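Unsaturated glucuronyl hydrolase (Streptococcus agalactiae, PDB 2ZZR) hydrolyses unsaturated hyaluronate, chondroitin and heparin disaccharides, releasing the unsaturated uronic acid by cleaving 1,3- or 1,4-glycosidic bonds. Local coordinates at residues Gly237-Gln248 / Val287-Thr295; Gln300-Ala308 / Leu358-His366. One frame throughout, in Å; residues are numbered along the deposited sequence. Where two conformers were deposited one is given.

Contact 1 (Gly237-Gln248 / Val287-Thr295); sequences GYSDESSWARGQ and VSYWDLIFT. With SO4 (sulfate ion), chain C.
The loop leading into helix 245-262 of this family 88 hydrolase, an alpha-barrel enzyme, is tied to loop 287-295 by a single beta bridge, Trp244 with Asp291, and by the Asp291 carboxylate. Two backbone bonds flank the bridge: Leu292 N gives to Ser243 O at 2.7 Å, and Ala245 N to Trp290 O at 3.0 Å. A water links that same Trp290 O to Arg246 N in the first turn of the helix. A chi1 of -166° puts the Asp291 carboxylate beside its own carbonyl carbon and brings it to the backbone of Tyr238-Ser243. OD1 takes the N-H of Tyr238 at 2.8 Å, nearly straight at 171°, on its anti side; Ser242 OG lies equally near OD1. OD2 receives Ser243 N at 2.8 Å on the syn side and, through its anti lone pair, Ile293 N, closing an Asx turn. Nearby, Phe294 turns its CZ edge onto one face of Tyr238, 3.6 Å from CG, an edge-to-face pair with planes at 77°. Ile293 CD1 reaches Tyr238 CD2, while its CG2 presses on Ser242 CA at a tight 3.4 Å. Trp290 CH2 lies against Tyr238 CB. One buried carboxylate thus collects backbone N-H groups from both loops, which would favour its charged form and joins 287-295 to the loop preceding the helix of Arg246, a likely substrate-binding residue.

Contact 2 (Gln300-Ala308 / Leu358-His366); sequences QPRDTSATA and LLHGVYSWH
Asp303 extends its carboxylate away from its own backbone N (chi1 180°), which carries OD2 across to Val362, and Thr304 turns OG1 between its own N and carbonyl carbon (chi1 52°), facing Leu359. Val362 N meets Asp303 OD2 at 3.1 Å from well above the carboxylate plane, whereas Ser305 OG gives to that oxygen at 2.7 Å on its syn side. Ser305 N adds a weak capping bond to OD2, so Asp303, the N-cap of helix 304-318, also holds the short strand 361-362. One residue further on, Thr304 N donates to His360 O at 3.0 Å and Thr304 OG1 to Leu359 O at 2.7 Å, the hydroxyl approaching from above the plane of the carbonyl. Two successive carbonyls of 358-366 are therefore held by one threonine at the helix start. Apolar contacts frame the polar centre: Leu358 CD2 lies 3.7 Å from Thr304 CB and extends along the helix to Ala308 CB, and at the other end Pro301 CG rests on Val362 CG2 at 3.8 Å. The other carboxylate oxygen, Asp303 OD1, forms a salt bridge with Arg246 of helix 245-262, which also bonds the carbonyls of Val362 and Tyr363, just before Ser364, a likely substrate-binding residue. Tyr346 of helix 328-346 packs against Thr304 and Leu358; from helix 376-390, Tyr381 touches Ala308 and Tyr382 touches Leu358.

How the contacts relate
Both contacts secure the N-terminal start of a helix, 245-262 in contact 1 and 304-318 in contact 2, and their centres lie about 10 Å apart on the same side of the chain's centre. Each relies on an aspartate, but that of contact 1 ties two loops together next to a partly exposed aromatic cluster, whereas that of contact 2 caps its own helix. Contact 1 is largely buried yet reaches the surface at Tyr238 and Ile293; contact 2 is only partly buried, though none of its touching residues is fully exposed. They join directly: Arg246 bridges the two, Ser288 OG lies 2.7 Å from Thr307 OG1, and Trp290 stacks on Trp365.

Contact 1 (Gly237-Gln248 / Val287-Thr295)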
loop_
_atom_site.group_PDB
_atom_site.type_symbol
_atom_site.label_atom_id
_atom_site.label_comp_id
_atom_site.label_asym_id
_atom_site.label_seq_id
_atom_site.Cartn_x
_atom_site.Cartn_y
_atom_site.Cartn_z
ATOM N N GLY A 237 2.212 -9.839 13.397
ATOM C CA GLY A 237 3.516 -10.489 13.283
ATOM C C GLY A 237 3.548 -11.804 14.043
ATOM O O GLY A 237 2.633 -12.101 14.809
ATOM N N TYR A 238 4.607 -12.584 13.834
ATOM C CA TYR A 238 4.758 -13.900 14.466
ATOM C C TYR A 238 4.757 -13.829 15.994
ATOM O O TYR A 238 4.028 -14.575 16.658
ATOM C CB TYR A 238 6.034 -14.583 13.963
ATOM C CG TYR A 238 6.246 -15.984 14.500
ATOM C CD1 TYR A 238 5.479 -17.052 14.037
ATOM C CD2 TYR A 238 7.222 -16.241 15.468
ATOM C CE1 TYR A 238 5.674 -18.345 14.522
ATOM C CE2 TYR A 238 7.425 -17.532 15.961
ATOM C CZ TYR A 238 6.645 -18.576 15.481
ATOM O OH TYR A 238 6.834 -19.856 15.956
ATOM N N SER A 239 5.570 -12.929 16.539
ATOM C CA SER A 239 5.719 -12.786 17.985
ATOM C C SER A 239 5.949 -11.322 18.356
ATOM O O SER A 239 6.055 -10.466 17.477
ATOM C CB SER A 239 6.879 -13.652 18.490
ATOM O OG SER A 239 8.130 -13.175 18.020
ATOM N N ASP A 240 6.030 -11.045 19.657
ATOM C CA ASP A 240 6.279 -9.691 20.155
ATOM C C ASP A 240 7.645 -9.166 19.735
ATOM O O ASP A 240 7.859 -7.953 19.681
ATOM C CB ASP A 240 6.183 -9.650 21.685
ATOM C CG ASP A 240 4.815 -10.048 22.203
ATOM O OD1 ASP A 240 4.738 -10.455 23.385
ATOM O OD2 ASP A 240 3.823 -9.961 21.445
ATOM N N GLU A 241 8.563 -10.087 19.448
ATOM C CA GLU A 241 9.942 -9.743 19.112
ATOM C C GLU A 241 10.192 -9.759 17.605
ATOM O O GLU A 241 11.305 -9.478 17.153
ATOM C CB GLU A 241 10.918 -10.699 19.817
ATOM C CG GLU A 241 10.996 -10.532 21.342
ATOM C CD GLU A 241 9.734 -10.989 22.058
ATOM O OE1 GLU A 241 9.196 -12.063 21.707
ATOM O OE2 GLU A 241 9.277 -10.278 22.978
ATOM N N SER A 242 9.152 -10.081 16.833
ATOM C CA SER A 242 9.285 -10.251 15.389
ATOM C C SER A 242 9.026 -8.954 14.606
ATOM O O SER A 242 8.853 -7.881 15.203
ATOM C CB SER A 242 8.387 -11.391 14.891
ATOM O OG SER A 242 7.018 -11.042 14.971
ATOM N N SER A 243 8.994 -9.073 13.277
ATOM C CA SER A 243 8.878 -7.915 12.395
ATOM C C SER A 243 7.951 -8.195 11.211
ATOM O O SER A 243 8.389 -8.671 10.164
ATOM C CB SER A 243 10.264 -7.493 11.902
ATOM O OG SER A 243 10.224 -6.203 11.331
ATOM N N TRP A 244 6.667 -7.896 11.390
ATOM C CA TRP A 244 5.646 -8.120 10.363
ATOM C C TRP A 244 6.016 -7.388 9.070
ATOM O O TRP A 244 6.223 -6.180 9.082
ATOM C CB TRP A 244 4.294 -7.653 10.898
ATOM C CG TRP A 244 3.146 -7.718 9.933
ATOM C CD1 TRP A 244 2.754 -8.795 9.181
ATOM C CD2 TRP A 244 2.213 -6.672 9.656
ATOM N NE1 TRP A 244 1.640 -8.471 8.443
ATOM C CE2 TRP A 244 1.289 -7.173 8.712
ATOM C CE3 TRP A 244 2.068 -5.354 10.112
ATOM C CZ2 TRP A 244 0.235 -6.399 8.209
ATOM C CZ3 TRP A 244 1.021 -4.585 9.611
ATOM C CH2 TRP A 244 0.119 -5.111 8.668
ATOM N N ALA A 245 6.115 -8.132 7.969
ATOM C CA ALA A 245 6.696 -7.593 6.733
ATOM C C ALA A 245 5.872 -6.476 6.101
ATOM O O ALA A 245 6.424 -5.447 5.693
ATOM C CB ALA A 245 6.953 -8.712 5.717
ATOM N N ARG A 246 4.556 -6.664 6.009
ATOM C CA ARG A 246 3.733 -5.660 5.335
ATOM C C ARG A 246 3.685 -4.317 6.071
ATOM O O ARG A 246 3.639 -3.261 5.437
ATOM C CB ARG A 246 2.331 -6.185 5.011
ATOM C CG ARG A 246 1.559 -5.227 4.099
ATOM C CD ARG A 246 0.384 -5.896 3.412
ATOM N NE ARG A 246 -0.632 -6.355 4.366
ATOM C CZ ARG A 246 -0.852 -7.630 4.682
ATOM N NH1 ARG A 246 -0.126 -8.593 4.132
ATOM N NH2 ARG A 246 -1.810 -7.946 5.548
ATOM N N GLY A 247 3.731 -4.351 7.402
ATOM C CA GLY A 247 3.787 -3.123 8.192
ATOM C C GLY A 247 4.998 -2.283 7.833
ATOM O O GLY A 247 4.896 -1.064 7.688
ATOM N N GLN A 248 6.140 -2.950 7.684
ATOM C CA GLN A 248 7.375 -2.310 7.239
ATOM C C GLN A 248 7.165 -1.671 5.863
ATOM O O GLN A 248 7.557 -0.524 5.637
ATOM C CB GLN A 248 8.522 -3.328 7.206
ATOM C CG GLN A 248 9.927 -2.723 7.151
ATOM C CD GLN A 248 10.314 -1.936 8.414
ATOM O OE1 GLN A 248 11.204 -1.082 8.371
ATOM N NE2 GLN A 248 9.665 -2.231 9.532
ATOM N N VAL A 287 12.455 -11.684 -1.856
ATOM C CA VAL A 287 11.019 -11.569 -1.616
ATOM C C VAL A 287 10.727 -11.868 -0.149
ATOM O O VAL A 287 10.951 -12.979 0.325
ATOM C CB VAL A 287 10.180 -12.469 -2.572
ATOM C CG1 VAL A 287 8.712 -12.472 -2.169
ATOM C CG2 VAL A 287 10.332 -11.996 -4.012
ATOM N N SER A 288 10.228 -10.857 0.554
ATOM C CA SER A 288 10.005 -10.922 1.993
ATOM C C SER A 288 9.193 -12.139 2.419
ATOM O O SER A 288 8.161 -12.447 1.821
ATOM C CB SER A 288 9.272 -9.665 2.456
ATOM O OG SER A 288 8.028 -9.543 1.787
ATOM N N TYR A 289 9.676 -12.824 3.454
ATOM C CA TYR A 289 8.841 -13.760 4.201
ATOM C C TYR A 289 7.772 -12.926 4.898
ATOM O O TYR A 289 7.926 -11.709 5.039
ATOM C CB TYR A 289 9.685 -14.569 5.199
ATOM C CG TYR A 289 10.386 -15.748 4.560
ATOM C CD1 TYR A 289 9.874 -17.044 4.690
ATOM C CD2 TYR A 289 11.550 -15.575 3.811
ATOM C CE1 TYR A 289 10.509 -18.133 4.095
ATOM C CE2 TYR A 289 12.187 -16.660 3.203
ATOM C CZ TYR A 289 11.664 -17.939 3.364
ATOM O OH TYR A 289 12.289 -19.018 2.770
ATOM N N TRP A 290 6.680 -13.561 5.312
ATOM C CA TRP A 290 5.543 -12.819 5.859
ATOM C C TRP A 290 5.916 -12.045 7.125
ATOM O O TRP A 290 5.335 -11.000 7.438
ATOM C CB TRP A 290 4.357 -13.757 6.095
ATOM C CG TRP A 290 4.522 -14.675 7.262
ATOM C CD1 TRP A 290 5.111 -15.910 7.265
ATOM C CD2 TRP A 290 4.082 -14.435 8.601
ATOM N NE1 TRP A 290 5.066 -16.453 8.532
ATOM C CE2 TRP A 290 4.437 -15.568 9.368
ATOM C CE3 TRP A 290 3.415 -13.374 9.229
ATOM C CZ2 TRP A 290 4.156 -15.662 10.730
ATOM C CZ3 TRP A 290 3.139 -13.466 10.582
ATOM C CH2 TRP A 290 3.503 -14.608 11.317
ATOM N N ASP A 291 6.886 -12.586 7.851
ATOM C CA ASP A 291 7.503 -11.900 8.967
ATOM C C ASP A 291 8.999 -11.887 8.716
ATOM O O ASP A 291 9.584 -12.911 8.347
ATOM C CB ASP A 291 7.187 -12.603 10.286
ATOM C CG ASP A 291 7.517 -11.744 11.484
ATOM O OD1 ASP A 291 6.600 -11.453 12.278
ATOM O OD2 ASP A 291 8.694 -11.338 11.619
ATOM N N LEU A 292 9.610 -10.719 8.898
ATOM C CA LEU A 292 11.012 -10.511 8.548
ATOM C C LEU A 292 11.998 -11.257 9.458
ATOM O O LEU A 292 13.199 -11.263 9.191
ATOM C CB LEU A 292 11.340 -9.009 8.480
ATOM C CG LEU A 292 10.612 -8.193 7.395
ATOM C CD1 LEU A 292 10.881 -6.696 7.563
ATOM C CD2 LEU A 292 11.006 -8.652 5.992
ATOM N N ILE A 293 11.497 -11.907 10.509
ATOM C CA ILE A 293 12.363 -12.765 11.334
ATOM C C ILE A 293 12.714 -14.065 10.615
ATOM O O ILE A 293 13.702 -14.725 10.957
ATOM C CB ILE A 293 11.791 -13.066 12.750
ATOM C CG1 ILE A 293 10.443 -13.798 12.673
ATOM C CG2 ILE A 293 11.718 -11.791 13.560
ATOM C CD1 ILE A 293 10.082 -14.570 13.946
ATOM N N PHE A 294 11.913 -14.417 9.612
ATOM C CA PHE A 294 12.140 -15.626 8.831
ATOM C C PHE A 294 12.922 -15.358 7.557
ATOM O O PHE A 294 12.728 -14.340 6.889
ATOM C CB PHE A 294 10.814 -16.316 8.489
ATOM C CG PHE A 294 9.972 -16.639 9.689
ATOM C CD1 PHE A 294 10.454 -17.483 10.690
ATOM C CD2 PHE A 294 8.692 -16.109 9.818
ATOM C CE1 PHE A 294 9.678 -17.780 11.804
ATOM C CE2 PHE A 294 7.903 -16.403 10.927
ATOM C CZ PHE A 294 8.397 -17.245 11.923
ATOM N N THR A 295 13.806 -16.290 7.229
ATOM C CA THR A 295 14.533 -16.259 5.972
ATOM C C THR A 295 14.560 -17.673 5.373
ATOM O O THR A 295 13.783 -18.538 5.789
ATOM C CB THR A 295 15.951 -15.633 6.141
ATOM O OG1 THR A 295 16.548 -15.438 4.851
ATOM C CG2 THR A 295 16.853 -16.513 7.019
HETATM S S SO4 C . 11.872 -22.406 2.752
HETATM O O1 SO4 C . 13.238 -22.147 2.313
HETATM O O2 SO4 C . 11.450 -21.386 3.705
HETATM O O3 SO4 C . 10.965 -22.400 1.612
HETATM O O4 SO4 C . 11.815 -23.710 3.408
HETATM O O HOH W 1 3.485 -9.491 5.987
#

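Contact 2 (Gln300-Ala308 / Leu358-His366)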
loop_
_atom_site.group_PDB
_atom_site.type_symbol
_atom_site.label_atom_id
_atom_site.label_comp_id
_atom_site.label_asym_id
_atom_site.label_seq_id
_atom_site.Cartn_x
_atom_site.Cartn_y
_atom_site.Cartn_z
ATOM N N GLN A 300 8.467 -21.101 6.302
ATOM C CA GLN A 300 7.349 -20.177 6.483
ATOM C C GLN A 300 6.917 -19.601 5.136
ATOM O O GLN A 300 7.721 -19.545 4.205
ATOM C CB GLN A 300 7.741 -19.053 7.445
ATOM C CG GLN A 300 7.964 -19.511 8.880
ATOM C CD GLN A 300 6.674 -19.727 9.654
ATOM O OE1 GLN A 300 5.607 -19.241 9.271
ATOM N NE2 GLN A 300 6.772 -20.457 10.764
ATOM N N PRO A 301 5.640 -19.184 5.018
ATOM C CA PRO A 301 5.212 -18.640 3.732
ATOM C C PRO A 301 5.764 -17.234 3.488
ATOM O O PRO A 301 6.112 -16.522 4.434
ATOM C CB PRO A 301 3.688 -18.604 3.857
ATOM C CG PRO A 301 3.428 -18.470 5.312
ATOM C CD PRO A 301 4.542 -19.206 6.005
ATOM N N ARG A 302 5.855 -16.850 2.220
ATOM C CA ARG A 302 6.243 -15.486 1.875
ATOM C C ARG A 302 5.038 -14.580 2.019
ATOM O O ARG A 302 3.901 -15.054 2.112
ATOM C CB ARG A 302 6.751 -15.413 0.430
ATOM C CG ARG A 302 7.827 -16.426 0.060
ATOM C CD ARG A 302 8.989 -16.410 1.046
ATOM N NE ARG A 302 10.050 -17.326 0.644
ATOM C CZ ARG A 302 11.104 -16.989 -0.099
ATOM N NH1 ARG A 302 11.261 -15.740 -0.532
ATOM N NH2 ARG A 302 12.010 -17.908 -0.407
ATOM N N ASP A 303 5.285 -13.272 2.075
ATOM C CA ASP A 303 4.230 -12.312 1.814
ATOM C C ASP A 303 4.671 -11.426 0.660
ATOM O O ASP A 303 5.318 -10.396 0.867
ATOM C CB ASP A 303 3.867 -11.464 3.030
ATOM C CG ASP A 303 2.753 -10.464 2.723
ATOM O OD1 ASP A 303 2.660 -9.440 3.422
ATOM O OD2 ASP A 303 1.988 -10.697 1.756
ATOM N N THR A 304 4.303 -11.839 -0.550
ATOM C CA THR A 304 4.663 -11.108 -1.764
ATOM C C THR A 304 4.047 -9.710 -1.788
ATOM O O THR A 304 4.609 -8.804 -2.409
ATOM C CB THR A 304 4.237 -11.865 -3.028
ATOM O OG1 THR A 304 2.852 -12.215 -2.930
ATOM C CG2 THR A 304 5.066 -13.130 -3.204
ATOM N N SER A 305 2.907 -9.524 -1.117
ATOM C CA SER A 305 2.248 -8.208 -1.122
ATOM C C SER A 305 3.113 -7.147 -0.442
ATOM O O SER A 305 3.080 -5.984 -0.830
ATOM C CB SER A 305 0.841 -8.249 -0.509
ATOM O OG SER A 305 0.866 -8.374 0.907
ATOM N N ALA A 306 3.886 -7.562 0.562
ATOM C CA ALA A 306 4.804 -6.655 1.258
ATOM C C ALA A 306 5.909 -6.214 0.307
ATOM O O ALA A 306 6.284 -5.042 0.269
ATOM C CB ALA A 306 5.398 -7.334 2.485
ATOM N N THR A 307 6.412 -7.162 -0.478
ATOM C CA THR A 307 7.483 -6.888 -1.427
ATOM C C THR A 307 6.985 -6.006 -2.588
ATOM O O THR A 307 7.670 -5.051 -2.978
ATOM C CB THR A 307 8.156 -8.207 -1.889
ATOM O OG1 THR A 307 8.786 -8.821 -0.751
ATOM C CG2 THR A 307 9.226 -7.945 -2.947
ATOM N N ALA A 308 5.789 -6.293 -3.104
ATOM C CA ALA A 308 5.196 -5.456 -4.153
ATOM C C ALA A 308 5.037 -4.003 -3.690
ATOM O O ALA A 308 5.391 -3.066 -4.412
ATOM C CB ALA A 308 3.857 -6.013 -4.596
ATOM N N LEU A 358 -0.785 -12.384 -8.470
ATOM C CA LEU A 358 0.416 -12.654 -7.699
ATOM C C LEU A 358 0.097 -13.662 -6.595
ATOM O O LEU A 358 -0.886 -13.507 -5.872
ATOM C CB LEU A 358 0.934 -11.339 -7.089
ATOM C CG LEU A 358 2.257 -11.303 -6.311
ATOM C CD1 LEU A 358 3.466 -11.508 -7.214
ATOM C CD2 LEU A 358 2.386 -9.981 -5.550
ATOM N N LEU A 359 0.932 -14.690 -6.479
ATOM C CA LEU A 359 0.733 -15.746 -5.490
ATOM C C LEU A 359 1.563 -15.507 -4.231
ATOM O O LEU A 359 2.403 -14.611 -4.194
ATOM C CB LEU A 359 1.083 -17.108 -6.099
ATOM C CG LEU A 359 0.319 -17.567 -7.349
ATOM C CD1 LEU A 359 0.990 -18.787 -7.982
ATOM C CD2 LEU A 359 -1.137 -17.856 -7.040
ATOM N N HIS A 360 1.302 -16.313 -3.203
ATOM C CA HIS A 360 2.123 -16.387 -1.992
ATOM C C HIS A 360 2.173 -15.104 -1.156
ATOM O O HIS A 360 3.248 -14.612 -0.811
ATOM C CB HIS A 360 3.530 -16.930 -2.306
ATOM C CG HIS A 360 3.519 -18.174 -3.141
ATOM N ND1 HIS A 360 3.041 -19.380 -2.670
ATOM C CD2 HIS A 360 3.916 -18.397 -4.416
ATOM C CE1 HIS A 360 3.148 -20.293 -3.619
ATOM N NE2 HIS A 360 3.675 -19.723 -4.690
ATOM N N GLY A 361 0.992 -14.576 -0.847
ATOM C CA GLY A 361 0.848 -13.508 0.141
ATOM C C GLY A 361 0.368 -14.089 1.460
ATOM O O GLY A 361 -0.003 -15.267 1.528
ATOM N N VAL A 362 0.405 -13.270 2.509
ATOM C CA VAL A 362 -0.201 -13.611 3.796
ATOM C C VAL A 362 -1.000 -12.412 4.286
ATOM O O VAL A 362 -0.453 -11.326 4.490
ATOM C CB VAL A 362 0.841 -14.045 4.862
ATOM C CG1 VAL A 362 0.173 -14.236 6.234
ATOM C CG2 VAL A 362 1.528 -15.338 4.445
ATOM N N TYR A 363 -2.303 -12.619 4.444
ATOM C CA TYR A 363 -3.207 -11.577 4.905
ATOM C C TYR A 363 -3.098 -11.399 6.424
ATOM O O TYR A 363 -2.614 -10.369 6.895
ATOM C CB TYR A 363 -4.633 -11.899 4.445
ATOM C CG TYR A 363 -5.732 -10.927 4.833
ATOM C CD1 TYR A 363 -5.454 -9.647 5.325
ATOM C CD2 TYR A 363 -7.069 -11.287 4.672
ATOM C CE1 TYR A 363 -6.482 -8.766 5.660
ATOM C CE2 TYR A 363 -8.093 -10.421 5.001
ATOM C CZ TYR A 363 -7.800 -9.166 5.491
ATOM O OH TYR A 363 -8.826 -8.308 5.812
ATOM N N SER A 364 -3.525 -12.409 7.183
ATOM C CA SER A 364 -3.441 -12.366 8.642
ATOM C C SER A 364 -3.111 -13.760 9.168
ATOM O O SER A 364 -3.980 -14.630 9.237
ATOM C CB SER A 364 -4.748 -11.839 9.245
ATOM O OG SER A 364 -4.603 -11.612 10.639
ATOM N N TRP A 365 -1.845 -13.971 9.515
ATOM C CA TRP A 365 -1.345 -15.305 9.858
ATOM C C TRP A 365 -2.035 -15.918 11.082
ATOM O O TRP A 365 -2.469 -17.071 11.040
ATOM C CB TRP A 365 0.165 -15.256 10.065
ATOM C CG TRP A 365 0.832 -16.596 10.169
ATOM C CD1 TRP A 365 1.189 -17.415 9.135
ATOM C CD2 TRP A 365 1.238 -17.263 11.370
ATOM N NE1 TRP A 365 1.789 -18.552 9.618
ATOM C CE2 TRP A 365 1.836 -18.483 10.986
ATOM C CE3 TRP A 365 1.161 -16.943 12.733
ATOM C CZ2 TRP A 365 2.346 -19.396 11.918
ATOM C CZ3 TRP A 365 1.671 -17.852 13.661
ATOM C CH2 TRP A 365 2.259 -19.061 13.245
ATOM N N HIS A 366 -2.139 -15.145 12.158
ATOM C CA HIS A 366 -2.706 -15.651 13.409
ATOM C C HIS A 366 -4.203 -15.952 13.309
ATOM O O HIS A 366 -4.705 -16.870 13.963
ATOM C CB HIS A 366 -2.413 -14.692 14.565
ATOM C CG HIS A 366 -1.028 -14.829 15.119
ATOM N ND1 HIS A 366 -0.082 -13.831 15.017
ATOM C CD2 HIS A 366 -0.430 -15.850 15.778
ATOM C CE1 HIS A 366 1.037 -14.230 15.594
ATOM N NE2 HIS A 366 0.854 -15.452 16.061
#